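Side-chain contacts in EpsJ (Vibrio vulnificus, PDB 2RET), which is a pseudopilin of the type 2 secretion system that forms a binary complex with EpsI and probably belongs to the tip of the pseudopilus: residues S30-R33 with Q34-L37; H74-Q77 with Q78-P81; R91-E95 with R96-V100; W139-E142 with L143-P146. All coordinates share one frame; numbering follows the deposited sequence.

Contact 1: residues S30-R33 with Q34-L37; sequences SDFR and QIAL
At the C-terminal end of helix 10-32, Asp31 and Phe32 hand the chain over to Gln34 and Ile35, which lie in the loop leading to strand 40-41. In the backbone, Gln34 N donates to Asp31 O, three residues back, at 3.1 Å with an N-H...O angle of 150°. The donor stands well above the carbonyl plane, 61° out of it, so the bond does not use a lone pair of Asp31 O. The Gln34 side chain lies over Ser30 O. Its CG is anti to its own carbonyl carbon (chi1 -60°), which brings CG to 3.3 Å from Ser30 O. Ile35 follows the same torsional pattern, CG1 beside its backbone N, and this methylene sits 3.4 Å from Phe32 O. Farther along the branch, Ile35 CD1 meets Phe32 CD1 at 4.1 Å, obliquely to the ring plane. A water bridges the same pair of residues, donating to Phe32 O at 2.6 Å and accepting only a weak bond from Ile35 N at 3.5 Å. The Phe32 ring also meets the rings of Phe68, Tyr90 and Tyr165, while Asp31 OD1 makes salt bridges to Arg70 and Arg99 and OD2 bonds to Tyr90 OH. Arg33 NE turns back to Asp29 of the helix. The chemistry thus divides by residue: Phe32 and Ile35 enter the apolar interior, the Asp31 carboxylate is buried among partners that probably stabilise its negative charge, and a water donates to the Phe32 carbonyl.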
loop_
_atom_site.group_PDB
_atom_site.type_symbol
_atom_site.label_atom_id
_atom_site.label_comp_id
_atom_site.label_asym_id
_atom_site.label_seq_id
_atom_site.Cartn_x
_atom_site.Cartn_y
_atom_site.Cartn_z
ATOM N N SER B 30 11.625 -17.897 1.504
ATOM C CA SER B 30 10.282 -17.568 1.034
ATOM C C SER B 30 9.294 -17.545 2.201
ATOM O O SER B 30 8.409 -16.694 2.225
ATOM C CB SER B 30 9.803 -18.522 -0.078
ATOM O OG SER B 30 9.429 -19.831 0.413
ATOM N N ASP B 31 9.460 -18.468 3.150
ATOM C CA ASP B 31 8.516 -18.651 4.256
ATOM C C ASP B 31 8.770 -17.676 5.409
ATOM O O ASP B 31 7.884 -16.955 5.828
ATOM C CB ASP B 31 8.564 -20.082 4.809
ATOM C CG ASP B 31 7.924 -21.107 3.900
ATOM O OD1 ASP B 31 7.016 -20.780 3.100
ATOM O OD2 ASP B 31 8.320 -22.297 4.009
ATOM N N PHE B 32 9.982 -17.688 5.926
ATOM C CA PHE B 32 10.310 -16.921 7.096
ATOM C C PHE B 32 10.377 -15.408 6.858
ATOM O O PHE B 32 10.234 -14.619 7.818
ATOM C CB PHE B 32 11.595 -17.434 7.720
ATOM C CG PHE B 32 11.443 -18.741 8.407
ATOM C CD1 PHE B 32 10.927 -18.800 9.678
ATOM C CD2 PHE B 32 11.866 -19.913 7.804
ATOM C CE1 PHE B 32 10.789 -20.013 10.327
ATOM C CE2 PHE B 32 11.694 -21.134 8.433
ATOM C CZ PHE B 32 11.159 -21.182 9.707
ATOM N N ARG B 33 10.601 -14.989 5.617
ATOM C CA ARG B 33 10.527 -13.574 5.304
ATOM C C ARG B 33 9.079 -13.061 5.096
ATOM O O ARG B 33 8.865 -11.848 5.039
ATOM C CB ARG B 33 11.383 -13.233 4.083
ATOM C CG ARG B 33 12.874 -13.346 4.293
ATOM C CD ARG B 33 13.512 -13.112 2.964
ATOM N NE ARG B 33 14.963 -13.234 2.867
ATOM C CZ ARG B 33 15.833 -12.239 3.046
ATOM N NH1 ARG B 33 15.447 -11.022 3.388
ATOM N NH2 ARG B 33 17.124 -12.474 2.859
ATOM N N GLN B 34 8.119 -13.970 4.966
ATOM C CA GLN B 34 6.738 -13.619 4.688
ATOM C C GLN B 34 5.784 -14.077 5.803
ATOM O O GLN B 34 4.603 -14.362 5.557
ATOM C CB GLN B 34 6.328 -14.174 3.313
ATOM C CG GLN B 34 7.225 -13.602 2.191
ATOM C CD GLN B 34 6.504 -13.418 0.921
ATOM O OE1 GLN B 34 6.088 -12.301 0.554
ATOM N NE2 GLN B 34 6.328 -14.509 0.215
ATOM N N ILE B 35 6.294 -14.076 7.024
ATOM C CA ILE B 35 5.498 -14.419 8.213
ATOM C C ILE B 35 4.377 -13.389 8.401
ATOM O O ILE B 35 4.617 -12.185 8.310
ATOM C CB ILE B 35 6.372 -14.485 9.511
ATOM C CG1 ILE B 35 7.391 -15.622 9.392
ATOM C CG2 ILE B 35 5.493 -14.699 10.779
ATOM C CD1 ILE B 35 8.196 -15.906 10.713
ATOM N N ALA B 36 3.168 -13.876 8.683
ATOM C CA ALA B 36 2.002 -13.016 8.776
ATOM C C ALA B 36 1.498 -12.882 10.231
ATOM O O ALA B 36 1.532 -13.829 11.020
ATOM C CB ALA B 36 0.894 -13.512 7.828
ATOM N N LEU B 37 1.065 -11.670 10.557
ATOM C CA LEU B 37 0.421 -11.317 11.808
ATOM C C LEU B 37 -1.006 -11.859 11.788
ATOM O O LEU B 37 -1.973 -11.133 11.610
ATOM C CB LEU B 37 0.466 -9.786 11.992
ATOM C CG LEU B 37 0.248 -9.222 13.403
ATOM C CD1 LEU B 37 1.252 -9.801 14.369
ATOM C CD2 LEU B 37 0.318 -7.670 13.358
HETATM O O HOH W 1 8.985 -12.494 8.504
#

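Contact 2: residues H74-Q77 with Q78-P81; sequences HNPQ and QQFP
Asn75 and Gln79 face each other across the turn joining strands 64-74 and 79-93, and here the side chains are closely packed. Their terminal amides are stacked, with planes only 12° apart, and Gln79 OE1 lies 3.3 Å from Asn75 CB. Gln79 reaches this place with CG anti to its backbone N (chi1 -167°) and an extended chain beyond. The turn itself, type I from Pro76 to Gln79, is closed by Gln79 N donating to Pro76 O at 2.7 Å. At the base of the turn, Asn75 ND2 bonds to Pro81 O at 3.0 Å, almost straight at 168° and close to its own amide plane. Asn75 ND2 also bonds to Glu84.

The loose, solvent side is Gln77, which is exposed and whose amide extends outward from the turn. Gln78 curls back until OE1 is 2.7 Å from Gln77 N, at an angle too poor for a hydrogen bond, with Pro76 CB beside it. Other chains cover Gln78: its NE2 bonds to Met29 O of an EpsI chain, and it packs on Leu166 of the second EpsJ subunit. Phe80 pairs with a strand of EpsI, continuing the sheet across the interface. Asn75, with two acceptors for one amide nitrogen, therefore ties the base of the turn, while Gln78 spends its amide N-H on the partner pseudopilin.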
loop_
_atom_site.group_PDB
_atom_site.type_symbol
_atom_site.label_atom_id
_atom_site.label_comp_id
_atom_site.label_asym_id
_atom_site.label_seq_id
_atom_site.Cartn_x
_atom_site.Cartn_y
_atom_site.Cartn_z
ATOM N N HIS B 74 -0.454 -11.998 -3.183
ATOM C CA HIS B 74 -1.482 -10.944 -3.353
ATOM C C HIS B 74 -2.498 -11.395 -4.348
ATOM O O HIS B 74 -2.139 -11.909 -5.406
ATOM C CB HIS B 74 -0.892 -9.609 -3.845
ATOM C CG HIS B 74 0.138 -9.044 -2.920
ATOM N ND1 HIS B 74 1.482 -9.241 -3.126
ATOM C CD2 HIS B 74 0.032 -8.335 -1.766
ATOM C CE1 HIS B 74 2.166 -8.676 -2.149
ATOM N NE2 HIS B 74 1.312 -8.114 -1.310
ATOM N N ASN B 75 -3.770 -11.193 -4.018
ATOM C CA ASN B 75 -4.857 -11.507 -4.925
ATOM C C ASN B 75 -4.968 -10.376 -5.958
ATOM O O ASN B 75 -4.545 -9.276 -5.676
ATOM C CB ASN B 75 -6.154 -11.707 -4.137
ATOM C CG ASN B 75 -6.133 -12.977 -3.301
ATOM O OD1 ASN B 75 -5.560 -13.975 -3.714
ATOM N ND2 ASN B 75 -6.758 -12.945 -2.117
ATOM N N PRO B 76 -5.519 -10.645 -7.156
ATOM C CA PRO B 76 -5.708 -9.610 -8.198
ATOM C C PRO B 76 -6.564 -8.435 -7.714
ATOM O O PRO B 76 -7.474 -8.656 -6.913
ATOM C CB PRO B 76 -6.432 -10.376 -9.309
ATOM C CG PRO B 76 -7.084 -11.537 -8.603
ATOM C CD PRO B 76 -6.063 -11.941 -7.601
ATOM N N GLN B 77 -6.304 -7.219 -8.219
ATOM C CA GLN B 77 -6.732 -5.937 -7.555
ATOM C C GLN B 77 -8.179 -5.859 -7.036
ATOM O O GLN B 77 -8.454 -5.322 -5.954
ATOM C CB GLN B 77 -6.481 -4.730 -8.484
ATOM C CG GLN B 77 -5.052 -4.207 -8.431
ATOM C CD GLN B 77 -4.850 -3.074 -7.440
ATOM O OE1 GLN B 77 -5.363 -1.957 -7.644
ATOM N NE2 GLN B 77 -4.065 -3.341 -6.377
ATOM N N GLN B 78 -9.089 -6.369 -7.840
ATOM C CA GLN B 78 -10.499 -6.428 -7.513
ATOM C C GLN B 78 -10.810 -7.200 -6.210
ATOM O O GLN B 78 -11.771 -6.884 -5.499
ATOM C CB GLN B 78 -11.270 -7.010 -8.725
ATOM C CG GLN B 78 -10.687 -8.324 -9.344
ATOM C CD GLN B 78 -9.416 -8.133 -10.225
ATOM O OE1 GLN B 78 -8.449 -7.500 -9.803
ATOM N NE2 GLN B 78 -9.415 -8.714 -11.423
ATOM N N GLN B 79 -9.964 -8.172 -5.875
ATOM C CA GLN B 79 -10.322 -9.145 -4.853
ATOM C C GLN B 79 -10.092 -8.666 -3.416
ATOM O O GLN B 79 -9.058 -8.060 -3.093
ATOM C CB GLN B 79 -9.620 -10.475 -5.109
ATOM C CG GLN B 79 -10.185 -11.628 -4.265
ATOM C CD GLN B 79 -9.594 -12.988 -4.610
ATOM O OE1 GLN B 79 -8.810 -13.116 -5.546
ATOM N NE2 GLN B 79 -9.942 -14.001 -3.821
ATOM N N PHE B 80 -11.055 -8.975 -2.555
ATOM C CA PHE B 80 -10.875 -8.816 -1.104
ATOM C C PHE B 80 -10.884 -10.187 -0.404
ATOM O O PHE B 80 -11.729 -11.016 -0.688
ATOM C CB PHE B 80 -12.003 -7.917 -0.534
ATOM C CG PHE B 80 -11.808 -7.564 0.912
ATOM C CD1 PHE B 80 -10.897 -6.574 1.282
ATOM C CD2 PHE B 80 -12.488 -8.247 1.907
ATOM C CE1 PHE B 80 -10.688 -6.259 2.625
ATOM C CE2 PHE B 80 -12.276 -7.941 3.259
ATOM C CZ PHE B 80 -11.383 -6.948 3.616
ATOM N N PRO B 81 -9.975 -10.436 0.539
ATOM C CA PRO B 81 -8.854 -9.621 0.955
ATOM C C PRO B 81 -7.764 -9.591 -0.097
ATOM O O PRO B 81 -7.771 -10.377 -1.048
ATOM C CB PRO B 81 -8.377 -10.277 2.254
ATOM C CG PRO B 81 -8.860 -11.646 2.236
ATOM C CD PRO B 81 -10.091 -11.666 1.347
#

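Contact 3: residues R91-E95 with R96-V100; sequences RIKDE and RLERV
A beta hairpin made by strands 79-93 and 96-102 carries on one face a salt-bridge network of Arg91, Glu98 and Arg96. Glu98 lies between the two arginines and gives one carboxylate oxygen to each. Arg91 comes side-on: NE reaches Glu98 OE1 at 2.9 Å on its anti lone pair, and NH2 reaches the same oxygen at 2.6 Å, both with OE1 near the guanidinium plane. The guanidinium and carboxylate planes nevertheless stand 39° apart. Arg96 also grips side-on, but through longer bonds, NE lying 3.2 Å from Glu98 OE2. Its two donors approach that oxygen from one face of the carboxylate, while Lys93 O lies over one face of the Arg96 guanidinium.

The strands are antiparallel, and Arg91 with Glu98 is a hydrogen-bonded pair, Glu98 N donating to Arg91 O at 2.9 Å and 170°. Asp94 and Glu95 lie at the turn, both with positive phi, and Lys93 N donates to Arg96 O at 2.8 Å. On the other face, Ile92 and Leu97 form a non-hydrogen-bonded pair whose methyls, Ile92 CD1 and Leu97 CD1, meet at 3.7 Å; both side chains also touch Val122 of strand 122-130. Back on the charged face, Val100 CG2 sits over the Arg91 guanidinium, 4.0 Å from Arg91 NH1, and that nitrogen bonds to Leu59 O.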
loop_
_atom_site.group_PDB
_atom_site.type_symbol
_atom_site.label_atom_id
_atom_site.label_comp_id
_atom_site.label_asym_id
_atom_site.label_seq_id
_atom_site.Cartn_x
_atom_site.Cartn_y
_atom_site.Cartn_z
ATOM N N ARG B 91 9.684 -29.354 10.548
ATOM C CA ARG B 91 9.945 -30.379 11.551
ATOM C C ARG B 91 11.078 -31.260 11.085
ATOM O O ARG B 91 11.452 -31.222 9.898
ATOM C CB ARG B 91 8.695 -31.228 11.737
ATOM C CG ARG B 91 8.303 -31.932 10.490
ATOM C CD ARG B 91 7.191 -32.855 10.694
ATOM N NE ARG B 91 7.070 -33.759 9.558
ATOM C CZ ARG B 91 5.912 -34.240 9.110
ATOM N NH1 ARG B 91 4.763 -33.908 9.693
ATOM N NH2 ARG B 91 5.894 -35.056 8.068
ATOM N N ILE B 92 11.609 -32.071 11.995
ATOM C CA ILE B 92 12.585 -33.098 11.643
ATOM C C ILE B 92 11.909 -34.468 11.701
ATOM O O ILE B 92 11.247 -34.805 12.679
ATOM C CB ILE B 92 13.846 -33.098 12.574
ATOM C CG1 ILE B 92 14.511 -31.710 12.620
ATOM C CG2 ILE B 92 14.876 -34.214 12.157
ATOM C CD1 ILE B 92 15.191 -31.293 11.346
ATOM N N LYS B 93 12.076 -35.243 10.639
ATOM C CA LYS B 93 11.692 -36.646 10.630
ATOM C C LYS B 93 12.840 -37.481 10.126
ATOM O O LYS B 93 13.229 -37.353 8.977
ATOM C CB LYS B 93 10.481 -36.868 9.757
ATOM C CG LYS B 93 9.204 -36.703 10.511
ATOM C CD LYS B 93 8.943 -37.931 11.347
ATOM C CE LYS B 93 8.461 -37.534 12.704
ATOM N NZ LYS B 93 8.431 -38.666 13.670
ATOM N N ASP B 94 13.383 -38.306 11.016
ATOM C CA ASP B 94 14.478 -39.192 10.720
ATOM C C ASP B 94 15.632 -38.475 10.046
ATOM O O ASP B 94 16.061 -38.824 8.950
ATOM C CB ASP B 94 13.964 -40.392 9.946
ATOM C CG ASP B 94 13.140 -41.344 10.840
ATOM O OD1 ASP B 94 13.676 -41.851 11.869
ATOM O OD2 ASP B 94 11.960 -41.571 10.509
ATOM N N GLU B 95 16.096 -37.439 10.753
ATOM C CA GLU B 95 17.176 -36.566 10.325
ATOM C C GLU B 95 16.933 -35.905 8.961
ATOM O O GLU B 95 17.867 -35.593 8.236
ATOM C CB GLU B 95 18.501 -37.337 10.396
ATOM C CG GLU B 95 18.886 -37.604 11.848
ATOM C CD GLU B 95 20.173 -38.400 12.020
ATOM O OE1 GLU B 95 20.614 -39.079 11.046
ATOM O OE2 GLU B 95 20.727 -38.355 13.152
ATOM N N ARG B 96 15.664 -35.712 8.629
ATOM C CA ARG B 96 15.257 -34.918 7.488
ATOM C C ARG B 96 14.498 -33.672 7.966
ATOM O O ARG B 96 13.543 -33.780 8.740
ATOM C CB ARG B 96 14.284 -35.685 6.595
ATOM C CG ARG B 96 14.870 -36.544 5.538
ATOM C CD ARG B 96 13.724 -36.986 4.590
ATOM N NE ARG B 96 12.516 -37.398 5.334
ATOM C CZ ARG B 96 12.260 -38.642 5.764
ATOM N NH1 ARG B 96 13.091 -39.650 5.510
ATOM N NH2 ARG B 96 11.152 -38.892 6.441
ATOM N N LEU B 97 14.905 -32.507 7.478
ATOM C CA LEU B 97 14.065 -31.334 7.572
ATOM C C LEU B 97 12.941 -31.467 6.519
ATOM O O LEU B 97 13.183 -31.734 5.346
ATOM C CB LEU B 97 14.879 -30.018 7.406
ATOM C CG LEU B 97 14.097 -28.727 7.697
ATOM C CD1 LEU B 97 13.879 -28.584 9.195
ATOM C CD2 LEU B 97 14.819 -27.512 7.117
ATOM N N GLU B 98 11.710 -31.327 6.992
ATOM C CA GLU B 98 10.519 -31.371 6.183
ATOM C C GLU B 98 9.769 -30.085 6.376
ATOM O O GLU B 98 9.763 -29.563 7.463
ATOM C CB GLU B 98 9.638 -32.532 6.642
ATOM C CG GLU B 98 10.304 -33.865 6.336
ATOM C CD GLU B 98 9.393 -35.033 6.482
ATOM O OE1 GLU B 98 8.391 -34.977 7.224
ATOM O OE2 GLU B 98 9.696 -36.035 5.831
ATOM N N ARG B 99 9.168 -29.580 5.299
ATOM C CA ARG B 99 8.316 -28.396 5.315
ATOM C C ARG B 99 6.895 -28.844 5.042
ATOM O O ARG B 99 6.658 -29.653 4.156
ATOM C CB ARG B 99 8.754 -27.394 4.248
ATOM C CG ARG B 99 7.893 -26.082 4.216
ATOM C CD ARG B 99 7.374 -25.861 2.839
ATOM N NE ARG B 99 6.887 -24.521 2.643
ATOM C CZ ARG B 99 6.245 -24.104 1.562
ATOM N NH1 ARG B 99 6.005 -24.911 0.552
ATOM N NH2 ARG B 99 5.831 -22.855 1.508
ATOM N N VAL B 100 5.971 -28.360 5.863
ATOM C CA VAL B 100 4.582 -28.732 5.770
ATOM C C VAL B 100 3.791 -27.491 5.430
ATOM O O VAL B 100 4.076 -26.436 5.925
ATOM C CB VAL B 100 4.017 -29.335 7.072
ATOM C CG1 VAL B 100 2.607 -29.905 6.801
ATOM C CG2 VAL B 100 4.977 -30.421 7.685
#

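Contact 4: residues W139-E142 with L143-P146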
loop_
_atom_site.group_PDB
_atom_site.type_symbol
_atom_site.label_atom_id
_atom_site.label_comp_id
_atom_site.label_asym_id
_atom_site.label_seq_id
_atom_site.Cartn_x
_atom_site.Cartn_y
_atom_site.Cartn_z
ATOM N N TRP B 139 8.194 -18.101 22.310
ATOM C CA TRP B 139 7.432 -16.894 22.013
ATOM C C TRP B 139 5.985 -17.050 22.461
ATOM O O TRP B 139 5.195 -17.768 21.844
ATOM C CB TRP B 139 7.486 -16.556 20.531
ATOM C CG TRP B 139 7.031 -15.162 20.331
ATOM C CD1 TRP B 139 5.805 -14.743 19.882
ATOM C CD2 TRP B 139 7.754 -13.986 20.680
ATOM N NE1 TRP B 139 5.736 -13.380 19.901
ATOM C CE2 TRP B 139 6.920 -12.880 20.376
ATOM C CE3 TRP B 139 9.022 -13.753 21.212
ATOM C CZ2 TRP B 139 7.324 -11.569 20.582
ATOM C CZ3 TRP B 139 9.429 -12.449 21.387
ATOM C CH2 TRP B 139 8.578 -11.371 21.086
ATOM N N SER B 140 5.634 -16.373 23.542
ATOM C CA SER B 140 4.313 -16.552 24.104
ATOM C C SER B 140 3.487 -15.269 24.032
ATOM O O SER B 140 2.382 -15.223 24.527
ATOM C CB SER B 140 4.407 -17.118 25.522
ATOM O OG SER B 140 5.357 -16.418 26.298
ATOM N N ASN B 141 4.023 -14.248 23.386
ATOM C CA ASN B 141 3.283 -13.028 23.128
ATOM C C ASN B 141 2.375 -13.273 21.923
ATOM O O ASN B 141 2.844 -13.466 20.802
ATOM C CB ASN B 141 4.261 -11.884 22.856
ATOM C CG ASN B 141 3.588 -10.549 22.755
ATOM O OD1 ASN B 141 2.391 -10.455 22.520
ATOM N ND2 ASN B 141 4.354 -9.502 22.926
ATOM N N GLU B 142 1.071 -13.311 22.164
ATOM C CA GLU B 142 0.102 -13.656 21.113
ATOM C C GLU B 142 -0.386 -12.415 20.357
ATOM O O GLU B 142 -1.103 -12.538 19.335
ATOM C CB GLU B 142 -1.082 -14.456 21.715
ATOM C CG GLU B 142 -0.965 -15.988 21.508
ATOM C CD GLU B 142 -0.411 -16.760 22.733
ATOM O OE1 GLU B 142 -1.217 -17.086 23.641
ATOM O OE2 GLU B 142 0.813 -17.077 22.762
ATOM N N LEU B 143 0.027 -11.237 20.833
ATOM C CA LEU B 143 -0.417 -9.962 20.269
ATOM C C LEU B 143 0.500 -9.372 19.199
ATOM O O LEU B 143 0.057 -8.578 18.399
ATOM C CB LEU B 143 -0.618 -8.941 21.396
ATOM C CG LEU B 143 -1.636 -9.341 22.473
ATOM C CD1 LEU B 143 -1.791 -8.233 23.519
ATOM C CD2 LEU B 143 -2.969 -9.725 21.832
ATOM N N THR B 144 1.769 -9.754 19.196
ATOM C CA THR B 144 2.768 -9.188 18.289
ATOM C C THR B 144 3.836 -10.258 17.983
ATOM O O THR B 144 4.063 -11.176 18.773
ATOM C CB THR B 144 3.407 -7.876 18.885
ATOM O OG1 THR B 144 4.165 -7.187 17.878
ATOM C CG2 THR B 144 4.342 -8.193 20.057
ATOM N N LEU B 145 4.474 -10.157 16.825
ATOM C CA LEU B 145 5.522 -11.102 16.449
ATOM C C LEU B 145 6.816 -10.603 17.050
ATOM O O LEU B 145 6.915 -9.430 17.391
ATOM C CB LEU B 145 5.654 -11.225 14.924
ATOM C CG LEU B 145 4.551 -12.012 14.170
ATOM C CD1 LEU B 145 4.594 -11.676 12.710
ATOM C CD2 LEU B 145 4.680 -13.556 14.395
ATOM N N PRO B 146 7.826 -11.480 17.184
ATOM C CA PRO B 146 9.148 -10.959 17.546
ATOM C C PRO B 146 9.714 -10.111 16.401
ATOM O O PRO B 146 9.416 -10.391 15.241
ATOM C CB PRO B 146 9.984 -12.240 17.745
ATOM C CG PRO B 146 9.333 -13.212 16.822
ATOM C CD PRO B 146 7.859 -12.931 16.972
#
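Pro146 lies against one face of the Trp139 indole, its CD 3.6 Å from the centroid of the five-membered ring and 16° off the normal, a CH-pi contact. Pro146 CB extends the overlap across the six-membered ring, 3.7 Å from Trp139 CH2. At the ring edge, Trp139 NE1 donates to Thr144 O at 3.0 Å, with the oxygen near the ring plane and the donor in the carbonyl plane. The proline contact and the in-plane bond restrict the orientation of the indole, which leaves the backbone with CG anti to N (chi1 -165°).

The next shell shapes the loop that presents Thr144. Asn141 OD1 accepts from Leu143 N at 3.0 Å, an Asx turn, and takes a weak further bond from Thr144 N. The other branch of this amide packs closely, Asn141 ND2 being 3.2 Å from Thr144 CG2. That methyl faces Asn141 because OG1 takes the position anti to Thr144 N (chi1 -168°), from which it bonds to Gly170 O.

Farther out, Leu52 of strand 49-56 touches both Trp139 and Pro146, and Pro146 O bonds to Thr167 OG1, just before strand 148-155. The indole thus draws polar and apolar partners from one short loop: its N-H donates to Thr144 O, while one face is packed by Pro146 CD and CB.

Contact 1 is buried, its centre about 8 Å from that of the chain, whereas contacts 2, 3 and 4 are only partly buried. It touches two of them: the Asp31 carboxylate ties the helix to Arg99 on the hairpin strand of contact 3, and Ile35 CG2 packs on Leu145 CD1 of contact 4 at 3.7 Å. Contacts 2 and 3 share strand 79-93, yet their centres are about 34 Å apart, on opposite sides of the chain's centre. Contacts 1 and 2 both touch the second EpsJ subunit and EpsI; contacts 3 and 4 touch no other chain. Chemically, contact 2 uses uncharged amides, contact 3 paired charges, and contact 4 an indole against proline.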